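Local coordinates for Alpha/beta hydrolase fold protein (Ochrobactrum, PDB 4G9E) that hydrolyses N-acyl homoserine lactones as an AHL-lactonase of the alpha/beta hydrolase fold, captured here with the ring-opened N-butanoyl-L-homoserine bound, at residues 144-152 with 182-190; 163-173 with 247-255. One frame throughout, in Å; residues are numbered along the deposited sequence.

Contact 1 of 2, residues 144-152 with 182-190. With C4L (N-butanoyl-L-homoserine), chain C.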
loop_
_atom_site.group_PDB
_atom_site.type_symbol
_atom_site.label_atom_id
_atom_site.label_comp_id
_atom_site.label_asym_id
_atom_site.label_seq_id
_atom_site.Cartn_x
_atom_site.Cartn_y
_atom_site.Cartn_z
ATOM N N MET A 144 9.341 -13.251 4.934
ATOM C CA MET A 144 9.999 -12.062 4.410
ATOM C C MET A 144 10.842 -12.431 3.194
ATOM O O MET A 144 10.924 -11.676 2.223
ATOM C CB MET A 144 10.872 -11.421 5.491
ATOM C CG MET A 144 11.576 -10.155 5.050
ATOM S SD MET A 144 10.432 -8.805 4.718
ATOM C CE MET A 144 11.365 -7.889 3.502
ATOM N N ALA A 145 11.462 -13.605 3.251
ATOM C CA ALA A 145 12.306 -14.089 2.168
ATOM C C ALA A 145 11.512 -14.328 0.884
ATOM O O ALA A 145 12.055 -14.247 -0.214
ATOM C CB ALA A 145 13.027 -15.361 2.594
ATOM N N LEU A 146 10.225 -14.628 1.028
ATOM C CA LEU A 146 9.365 -14.908 -0.120
ATOM C C LEU A 146 8.988 -13.657 -0.920
ATOM O O LEU A 146 8.561 -13.766 -2.066
ATOM C CB LEU A 146 8.086 -15.623 0.327
ATOM C CG LEU A 146 8.261 -17.050 0.843
ATOM C CD1 LEU A 146 6.927 -17.593 1.333
ATOM C CD2 LEU A 146 8.843 -17.948 -0.237
ATOM N N ALA A 147 9.123 -12.482 -0.308
ATOM C CA ALA A 147 8.729 -11.228 -0.956
ATOM C C ALA A 147 9.367 -11.036 -2.335
ATOM O O ALA A 147 8.763 -10.445 -3.230
ATOM C CB ALA A 147 9.041 -10.036 -0.056
ATOM N N GLY A 148 10.587 -11.539 -2.497
ATOM C CA GLY A 148 11.316 -11.405 -3.747
ATOM C C GLY A 148 11.525 -12.702 -4.498
ATOM O O GLY A 148 12.353 -12.769 -5.403
ATOM N N GLN A 149 10.773 -13.734 -4.127
ATOM C CA GLN A 149 10.916 -15.048 -4.745
ATOM C C GLN A 149 9.896 -15.239 -5.863
ATOM O O GLN A 149 8.695 -15.149 -5.630
ATOM C CB GLN A 149 10.750 -16.144 -3.695
ATOM C CG GLN A 149 10.929 -17.559 -4.228
ATOM C CD GLN A 149 10.970 -18.577 -3.111
ATOM O OE1 GLN A 149 11.805 -18.485 -2.211
ATOM N NE2 GLN A 149 10.053 -19.538 -3.145
ATOM N N GLU A 150 10.375 -15.513 -7.074
ATOM C CA GLU A 150 9.473 -15.639 -8.214
ATOM C C GLU A 150 8.533 -16.837 -8.125
ATOM O O GLU A 150 7.322 -16.694 -8.292
ATOM C CB GLU A 150 10.242 -15.680 -9.536
ATOM C CG GLU A 150 9.337 -16.019 -10.701
ATOM C CD GLU A 150 9.974 -15.769 -12.042
ATOM O OE1 GLU A 150 11.000 -15.064 -12.097
ATOM O OE2 GLU A 150 9.441 -16.274 -13.048
ATOM N N ILE A 151 9.093 -18.012 -7.869
ATOM C CA ILE A 151 8.307 -19.238 -7.864
ATOM C C ILE A 151 7.863 -19.616 -6.451
ATOM O O ILE A 151 8.689 -19.813 -5.561
ATOM C CB ILE A 151 9.080 -20.413 -8.507
ATOM C CG1 ILE A 151 9.537 -20.051 -9.928
ATOM C CG2 ILE A 151 8.221 -21.669 -8.517
ATOM C CD1 ILE A 151 10.252 -21.173 -10.654
ATOM N N PHE A 152 6.550 -19.678 -6.255
ATOM C CA PHE A 152 5.961 -20.108 -4.993
ATOM C C PHE A 152 5.476 -21.547 -5.108
ATOM O O PHE A 152 4.756 -21.881 -6.048
ATOM C CB PHE A 152 4.738 -19.247 -4.664
ATOM C CG PHE A 152 5.036 -17.962 -3.928
ATOM C CD1 PHE A 152 6.311 -17.411 -3.879
ATOM C CD2 PHE A 152 4.005 -17.295 -3.288
ATOM C CE1 PHE A 152 6.538 -16.215 -3.197
ATOM C CE2 PHE A 152 4.227 -16.111 -2.609
ATOM C CZ PHE A 152 5.490 -15.570 -2.560
ATOM N N GLY A 182 4.804 -13.955 -10.694
ATOM C CA GLY A 182 5.963 -14.070 -9.826
ATOM C C GLY A 182 7.151 -13.227 -10.262
ATOM O O GLY A 182 7.996 -12.861 -9.443
ATOM N N ARG A 183 7.232 -12.922 -11.552
ATOM C CA ARG A 183 8.270 -12.016 -12.036
ATOM C C ARG A 183 8.210 -10.683 -11.304
ATOM O O ARG A 183 9.236 -10.039 -11.086
ATOM C CB ARG A 183 8.129 -11.775 -13.539
ATOM C CG ARG A 183 8.294 -13.030 -14.368
ATOM C CD ARG A 183 8.031 -12.772 -15.841
ATOM N NE ARG A 183 6.681 -12.264 -16.054
ATOM C CZ ARG A 183 6.221 -11.827 -17.219
ATOM N NH1 ARG A 183 7.007 -11.840 -18.290
ATOM N NH2 ARG A 183 4.976 -11.377 -17.314
ATOM N N ALA A 184 7.004 -10.268 -10.929
ATOM C CA ALA A 184 6.831 -8.999 -10.241
ATOM C C ALA A 184 7.502 -9.018 -8.872
ATOM O O ALA A 184 8.073 -8.018 -8.448
ATOM C CB ALA A 184 5.352 -8.644 -10.122
ATOM N N ARG A 185 7.428 -10.147 -8.171
ATOM C CA ARG A 185 8.117 -10.264 -6.894
ATOM C C ARG A 185 9.623 -10.142 -7.075
ATOM O O ARG A 185 10.281 -9.345 -6.406
ATOM C CB ARG A 185 7.785 -11.595 -6.221
ATOM C CG ARG A 185 6.380 -11.640 -5.635
ATOM C CD ARG A 185 6.148 -12.914 -4.839
ATOM N NE ARG A 185 6.070 -14.101 -5.686
ATOM C CZ ARG A 185 4.936 -14.668 -6.091
ATOM N NH1 ARG A 185 3.764 -14.159 -5.737
ATOM N NH2 ARG A 185 4.974 -15.758 -6.850
ATOM N N ARG A 186 10.166 -10.930 -7.995
ATOM C CA ARG A 186 11.607 -10.979 -8.181
ATOM C C ARG A 186 12.167 -9.626 -8.600
ATOM O O ARG A 186 13.132 -9.133 -8.011
ATOM C CB ARG A 186 11.981 -12.041 -9.210
ATOM C CG ARG A 186 13.462 -12.043 -9.541
ATOM C CD ARG A 186 13.858 -13.194 -10.448
ATOM N NE ARG A 186 12.960 -13.353 -11.588
ATOM C CZ ARG A 186 13.055 -12.678 -12.731
ATOM N NH1 ARG A 186 14.005 -11.765 -12.905
ATOM N NH2 ARG A 186 12.189 -12.917 -13.705
ATOM N N ILE A 187 11.561 -9.030 -9.621
ATOM C CA ILE A 187 12.092 -7.798 -10.184
ATOM C C ILE A 187 11.939 -6.636 -9.203
ATOM O O ILE A 187 12.876 -5.872 -8.984
ATOM C CB ILE A 187 11.450 -7.482 -11.545
ATOM C CG1 ILE A 187 11.779 -8.589 -12.554
ATOM C CG2 ILE A 187 11.953 -6.153 -12.071
ATOM C CD1 ILE A 187 10.939 -8.536 -13.802
ATOM N N MET A 188 10.771 -6.510 -8.585
ATOM C CA MET A 188 10.566 -5.428 -7.641
ATOM C C MET A 188 11.571 -5.496 -6.503
ATOM O O MET A 188 12.149 -4.482 -6.120
ATOM C CB MET A 188 9.131 -5.441 -7.107
ATOM C CG MET A 188 8.843 -4.418 -6.010
ATOM S SD MET A 188 9.345 -4.922 -4.349
ATOM C CE MET A 188 8.349 -6.388 -4.096
ATOM N N PHE A 189 11.790 -6.689 -5.954
ATOM C CA PHE A 189 12.637 -6.783 -4.776
ATOM C C PHE A 189 14.096 -6.496 -5.104
ATOM O O PHE A 189 14.806 -5.837 -4.339
ATOM C CB PHE A 189 12.496 -8.152 -4.118
ATOM C CG PHE A 189 13.185 -8.252 -2.791
ATOM C CD1 PHE A 189 12.601 -7.736 -1.646
ATOM C CD2 PHE A 189 14.430 -8.841 -2.695
ATOM C CE1 PHE A 189 13.246 -7.822 -0.425
ATOM C CE2 PHE A 189 15.080 -8.932 -1.478
ATOM C CZ PHE A 189 14.489 -8.421 -0.345
ATOM N N GLU A 190 14.541 -6.988 -6.251
ATOM C CA GLU A 190 15.895 -6.700 -6.713
ATOM C C GLU A 190 16.108 -5.203 -6.914
ATOM O O GLU A 190 17.127 -4.649 -6.499
ATOM C CB GLU A 190 16.191 -7.452 -8.008
ATOM C CG GLU A 190 16.452 -8.934 -7.809
ATOM C CD GLU A 190 16.704 -9.672 -9.107
ATOM O OE1 GLU A 190 16.469 -9.088 -10.185
ATOM O OE2 GLU A 190 17.134 -10.844 -9.043
HETATM O O1 C4L C . 3.198 -7.188 2.262
HETATM C C4 C4L C . 4.040 -6.663 1.495
HETATM O O2 C4L C . 3.734 -5.882 0.567
HETATM C C3 C4L C . 5.503 -6.999 1.669
HETATM C C2 C4L C . 5.813 -7.424 3.110
HETATM C C1 C4L C . 7.111 -8.210 3.213
HETATM O O3 C4L C . 6.940 -9.518 2.644
HETATM N N1 C4L C . 6.378 -5.870 1.334
HETATM C C5 C4L C . 7.091 -5.825 0.205
HETATM O O4 C4L C . 7.088 -6.719 -0.632
HETATM C C6 C4L C . 7.948 -4.598 -0.010
HETATM C C7 C4L C . 9.349 -5.030 -0.432
HETATM C C8 C4L C . 10.075 -5.808 0.659
HETATM O O HOH W 1 14.267 -10.766 -5.943
#
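Arg185 lays its guanidinium flat over the ring of Phe152: Arg185 CZ sits 3.5 Å from the ring centroid and 7° off the normal, with the planes 12° apart, a stacked cation-pi pair. Its NE gives a 2.8 Å bond to Gln149 O and its NH2 a 2.9 Å bond to Glu150 O, both near the guanidinium plane, while NH1 turns to Ser34. Bonds at the edge and a ring on one face therefore fix its rotation. Backbones pack tightly alongside, with Gly148 CA 3.5 Å from Arg185 O and Arg186 CA 3.4 Å from Gly148 O, and Gly148 CA also lies 3.5 Å from the side-chain atom Phe189 CB.

The other flank is looser and partly exposed. There Glu150, its CG anti to the backbone N (chi1 171°), extends alongside the Arg186 side chain, across the helix direction, so that OE1 takes both NE and NH2, a side-on salt bridge with Glu150 OE1 to Arg186 NE at 2.7 Å. Farther along the helix, water 1 donates to both Gly148 O and Arg186 O.

At the inner end, Met144, Ala147, Met188 and Phe189 border the ligand; the Phe189 ring offers its edge to C4L C8. This part of the ligand-pocket wall, at the acyl chain and the homoserine hydroxyl arm, lies in the helical insertion between strands 120-124 and 211-216, consistent with the cap of many alpha/beta hydrolases.

Contact 2 of 2, residues 163-173 with 247-255. With C4L (N-butanoyl-L-homoserine), chain C.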
loop_
_atom_site.group_PDB
_atom_site.type_symbol
_atom_site.label_atom_id
_atom_site.label_comp_id
_atom_site.label_asym_id
_atom_site.label_seq_id
_atom_site.Cartn_x
_atom_site.Cartn_y
_atom_site.Cartn_z
ATOM N N SER A 163 0.767 -15.016 6.535
ATOM C CA SER A 163 1.595 -14.059 7.264
ATOM C C SER A 163 1.305 -12.610 6.868
ATOM O O SER A 163 1.297 -11.721 7.714
ATOM C CB SER A 163 3.080 -14.378 7.093
ATOM O OG SER A 163 3.452 -14.351 5.728
ATOM N N THR A 164 1.065 -12.365 5.584
ATOM C CA THR A 164 0.762 -11.004 5.147
ATOM C C THR A 164 -0.633 -10.544 5.556
ATOM O O THR A 164 -0.819 -9.379 5.897
ATOM C CB THR A 164 0.931 -10.797 3.622
ATOM O OG1 THR A 164 0.078 -11.700 2.907
ATOM C CG2 THR A 164 2.383 -10.968 3.198
ATOM N N CYS A 165 -1.609 -11.445 5.534
ATOM C CA CYS A 165 -2.999 -11.034 5.726
ATOM C C CYS A 165 -3.497 -11.180 7.154
ATOM O O CYS A 165 -4.433 -10.493 7.553
ATOM C CB CYS A 165 -3.921 -11.786 4.768
ATOM S SG CYS A 165 -3.629 -11.385 3.045
ATOM N N GLY A 166 -2.871 -12.065 7.917
ATOM C CA GLY A 166 -3.249 -12.263 9.302
ATOM C C GLY A 166 -4.640 -12.841 9.484
ATOM O O GLY A 166 -5.266 -13.339 8.543
ATOM N N GLU A 167 -5.130 -12.777 10.716
ATOM C CA GLU A 167 -6.447 -13.309 11.053
ATOM C C GLU A 167 -7.537 -12.315 10.696
ATOM O O GLU A 167 -7.415 -11.135 11.005
ATOM C CB GLU A 167 -6.535 -13.591 12.554
ATOM C CG GLU A 167 -5.556 -14.620 13.067
ATOM C CD GLU A 167 -5.789 -15.997 12.484
ATOM O OE1 GLU A 167 -6.883 -16.245 11.928
ATOM O OE2 GLU A 167 -4.872 -16.837 12.588
ATOM N N PRO A 168 -8.636 -12.782 10.091
ATOM C CA PRO A 168 -8.987 -14.168 9.782
ATOM C C PRO A 168 -8.503 -14.583 8.406
ATOM O O PRO A 168 -8.493 -13.794 7.480
ATOM C CB PRO A 168 -10.514 -14.126 9.776
ATOM C CG PRO A 168 -10.829 -12.765 9.275
ATOM C CD PRO A 168 -9.772 -11.872 9.857
ATOM N N PHE A 169 -8.109 -15.837 8.266
ATOM C CA PHE A 169 -7.720 -16.327 6.963
ATOM C C PHE A 169 -8.893 -16.932 6.216
ATOM O O PHE A 169 -9.820 -17.457 6.819
ATOM C CB PHE A 169 -6.604 -17.349 7.075
ATOM C CG PHE A 169 -5.890 -17.566 5.789
ATOM C CD1 PHE A 169 -5.072 -16.577 5.279
ATOM C CD2 PHE A 169 -6.070 -18.728 5.065
ATOM C CE1 PHE A 169 -4.420 -16.752 4.082
ATOM C CE2 PHE A 169 -5.418 -18.913 3.859
ATOM C CZ PHE A 169 -4.592 -17.924 3.369
ATOM N N GLU A 170 -8.870 -16.816 4.902
ATOM C CA GLU A 170 -9.796 -17.607 4.143
ATOM C C GLU A 170 -9.237 -17.971 2.783
ATOM O O GLU A 170 -8.264 -17.359 2.322
ATOM C CB GLU A 170 -11.098 -16.929 3.906
ATOM C CG GLU A 170 -11.008 -15.556 3.359
ATOM C CD GLU A 170 -12.385 -14.958 3.240
ATOM O OE1 GLU A 170 -13.155 -15.504 2.501
ATOM O OE2 GLU A 170 -12.724 -14.009 3.927
ATOM N N ALA A 171 -9.899 -18.910 2.116
ATOM C CA ALA A 171 -9.373 -19.521 0.906
ATOM C C ALA A 171 -9.179 -18.539 -0.238
ATOM O O ALA A 171 -8.262 -18.699 -1.033
ATOM C CB ALA A 171 -10.261 -20.677 0.468
ATOM N N SER A 172 -10.031 -17.522 -0.322
ATOM C CA SER A 172 -9.929 -16.547 -1.406
ATOM C C SER A 172 -8.570 -15.850 -1.416
ATOM O O SER A 172 -8.110 -15.385 -2.460
ATOM C CB SER A 172 -11.050 -15.511 -1.311
ATOM O OG SER A 172 -10.957 -14.766 -0.110
ATOM N N LEU A 173 -7.933 -15.777 -0.252
ATOM C CA LEU A 173 -6.620 -15.153 -0.146
ATOM C C LEU A 173 -5.550 -15.968 -0.864
ATOM O O LEU A 173 -4.618 -15.401 -1.441
ATOM C CB LEU A 173 -6.239 -14.944 1.318
ATOM C CG LEU A 173 -7.202 -14.088 2.141
ATOM C CD1 LEU A 173 -6.694 -14.002 3.561
ATOM C CD2 LEU A 173 -7.355 -12.704 1.535
ATOM N N GLY A 247 -1.360 -7.605 13.267
ATOM C CA GLY A 247 -0.038 -7.779 12.698
ATOM C C GLY A 247 0.169 -6.912 11.473
ATOM O O GLY A 247 0.144 -5.682 11.549
ATOM N N HIS A 248 0.368 -7.561 10.331
ATOM C CA HIS A 248 0.716 -6.860 9.103
ATOM C C HIS A 248 -0.462 -6.153 8.433
ATOM O O HIS A 248 -0.241 -5.283 7.596
ATOM C CB HIS A 248 1.310 -7.854 8.109
ATOM C CG HIS A 248 2.017 -7.227 6.945
ATOM N ND1 HIS A 248 2.986 -6.251 7.083
ATOM C CD2 HIS A 248 1.941 -7.494 5.620
ATOM C CE1 HIS A 248 3.466 -5.937 5.890
ATOM N NE2 HIS A 248 2.849 -6.678 4.987
ATOM N N ALA A 249 -1.692 -6.537 8.766
ATOM C CA ALA A 249 -2.854 -6.060 8.025
ATOM C C ALA A 249 -3.951 -5.564 8.966
ATOM O O ALA A 249 -5.064 -6.098 8.970
ATOM C CB ALA A 249 -3.395 -7.151 7.123
ATOM N N PRO A 250 -3.658 -4.524 9.762
ATOM C CA PRO A 250 -4.641 -4.098 10.765
ATOM C C PRO A 250 -5.974 -3.637 10.173
ATOM O O PRO A 250 -6.979 -3.675 10.874
ATOM C CB PRO A 250 -3.933 -2.956 11.497
ATOM C CG PRO A 250 -2.833 -2.509 10.546
ATOM C CD PRO A 250 -2.398 -3.771 9.865
ATOM N N PHE A 251 -5.981 -3.195 8.918
ATOM C CA PHE A 251 -7.211 -2.767 8.263
ATOM C C PHE A 251 -8.232 -3.902 8.128
ATOM O O PHE A 251 -9.423 -3.637 7.992
ATOM C CB PHE A 251 -6.896 -2.154 6.895
ATOM C CG PHE A 251 -6.186 -3.104 5.986
ATOM C CD1 PHE A 251 -6.911 -4.005 5.223
ATOM C CD2 PHE A 251 -4.795 -3.154 5.940
ATOM C CE1 PHE A 251 -6.272 -4.923 4.419
ATOM C CE2 PHE A 251 -4.152 -4.084 5.145
ATOM C CZ PHE A 251 -4.891 -4.965 4.380
ATOM N N ARG A 252 -7.777 -5.157 8.163
ATOM C CA ARG A 252 -8.700 -6.296 8.161
ATOM C C ARG A 252 -8.700 -7.070 9.486
ATOM O O ARG A 252 -9.697 -7.697 9.839
ATOM C CB ARG A 252 -8.449 -7.240 6.975
ATOM C CG ARG A 252 -7.108 -7.966 7.001
ATOM C CD ARG A 252 -6.825 -8.765 5.707
ATOM N NE ARG A 252 -7.910 -9.696 5.405
ATOM C CZ ARG A 252 -8.056 -10.885 5.983
ATOM N NH1 ARG A 252 -7.152 -11.311 6.859
ATOM N NH2 ARG A 252 -9.104 -11.647 5.685
ATOM N N GLU A 253 -7.586 -7.022 10.216
ATOM C CA GLU A 253 -7.453 -7.726 11.487
ATOM C C GLU A 253 -8.180 -6.991 12.611
ATOM O O GLU A 253 -8.722 -7.614 13.528
ATOM C CB GLU A 253 -5.972 -7.883 11.845
ATOM C CG GLU A 253 -5.183 -8.791 10.906
ATOM C CD GLU A 253 -3.678 -8.718 11.133
ATOM O OE1 GLU A 253 -3.102 -7.616 11.062
ATOM O OE2 GLU A 253 -3.062 -9.773 11.381
ATOM N N ALA A 254 -8.173 -5.664 12.538
ATOM C CA ALA A 254 -8.789 -4.818 13.547
ATOM C C ALA A 254 -9.459 -3.631 12.870
ATOM O O ALA A 254 -9.041 -2.485 13.056
ATOM C CB ALA A 254 -7.743 -4.337 14.523
ATOM N N PRO A 255 -10.490 -3.891 12.052
ATOM C CA PRO A 255 -10.999 -2.796 11.218
ATOM C C PRO A 255 -11.514 -1.575 11.972
ATOM O O PRO A 255 -11.263 -0.460 11.524
ATOM C CB PRO A 255 -12.121 -3.449 10.407
ATOM C CG PRO A 255 -11.752 -4.905 10.371
ATOM C CD PRO A 255 -11.122 -5.180 11.715
HETATM O O1 C4L C . 3.198 -7.188 2.262
HETATM C C4 C4L C . 4.040 -6.663 1.495
HETATM O O2 C4L C . 3.734 -5.882 0.567
HETATM C C3 C4L C . 5.503 -6.999 1.669
HETATM C C2 C4L C . 5.813 -7.424 3.110
HETATM C C1 C4L C . 7.111 -8.210 3.213
HETATM O O3 C4L C . 6.940 -9.518 2.644
HETATM N N1 C4L C . 6.378 -5.870 1.334
HETATM C C5 C4L C . 7.091 -5.825 0.205
HETATM O O4 C4L C . 7.088 -6.719 -0.632
HETATM C C6 C4L C . 7.948 -4.598 -0.010
HETATM C C7 C4L C . 9.349 -5.030 -0.432
HETATM C C8 C4L C . 10.075 -5.808 0.659
HETATM O O HOH W 2 0.324 -10.517 10.005
HETATM O O HOH W 3 -8.480 -10.457 13.585
HETATM O O HOH W 4 -3.760 -11.750 13.031
HETATM O O HOH W 5 -11.091 -11.381 3.661
#
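Pro168 O is gripped end-on by both terminal nitrogens of Arg252, with NH1 and NH2 each 2.9 Å from it. NH2 comes nearly in line with the carbonyl bond (C=O...N angle 164°), whereas NH1 stands above the carbonyl plane. NH1 also donates to Cys165 O at 2.9 Å, and more weakly to Gly166 O, so one guanidinium edge gathers three carbonyls at the end of helix 154-165 and in the turn that follows. Leu173 CD1 covers one face of the group, and water 5 links NH2 to Glu170 OE2. With Arg252 CG between the backbone N and the carbonyl carbon (chi1 66°), a bend at chi3 carries the guanidinium there. A leucine in its place would probably leave the carbonyls of Cys165 and Pro168 without their donors and the turn freer to move.

In the conformer given, Glu253 OE2 lies 3.2 Å from the CA of Gly166, which has positive phi, and OE1 accepts Gly247 N and Ala249 N from opposite faces of its carboxylate. His248 packs its CD2 edge 3.4 Å from Thr164 O and donates from NE2 to C4L O1 at 2.8 Å, while ND1 bonds Glu219, consistent with a Ser-His-Glu triad with Ser102. The contact joins the end of helix 154-165 and the start of helix 171-179 to short helix 250-253, which follows strand 241-243 at the sheet edge.

How the contacts relate
Contact 1 and contact 2 have centres 20 Å apart and do not touch, their nearest atoms being about 6 Å from each other, yet both reach the same bound N-butanoyl-L-homoserine. Along the chain their segments alternate: 144-152, 163-173, 182-190, 247-255. Helix 154-165 follows the loop of contact 1 and ends in contact 2; helix 171-179 starts in contact 2 and is followed by helix 182-194 of contact 1. The first three segments thus belong to one helical run between strands 120-124 and 211-216, and the fourth comes after strand 241-243. Contact 1 borders the acyl chain and the hydroxyl arm, and contact 2 meets the carboxylate, so the two line different parts of one pocket.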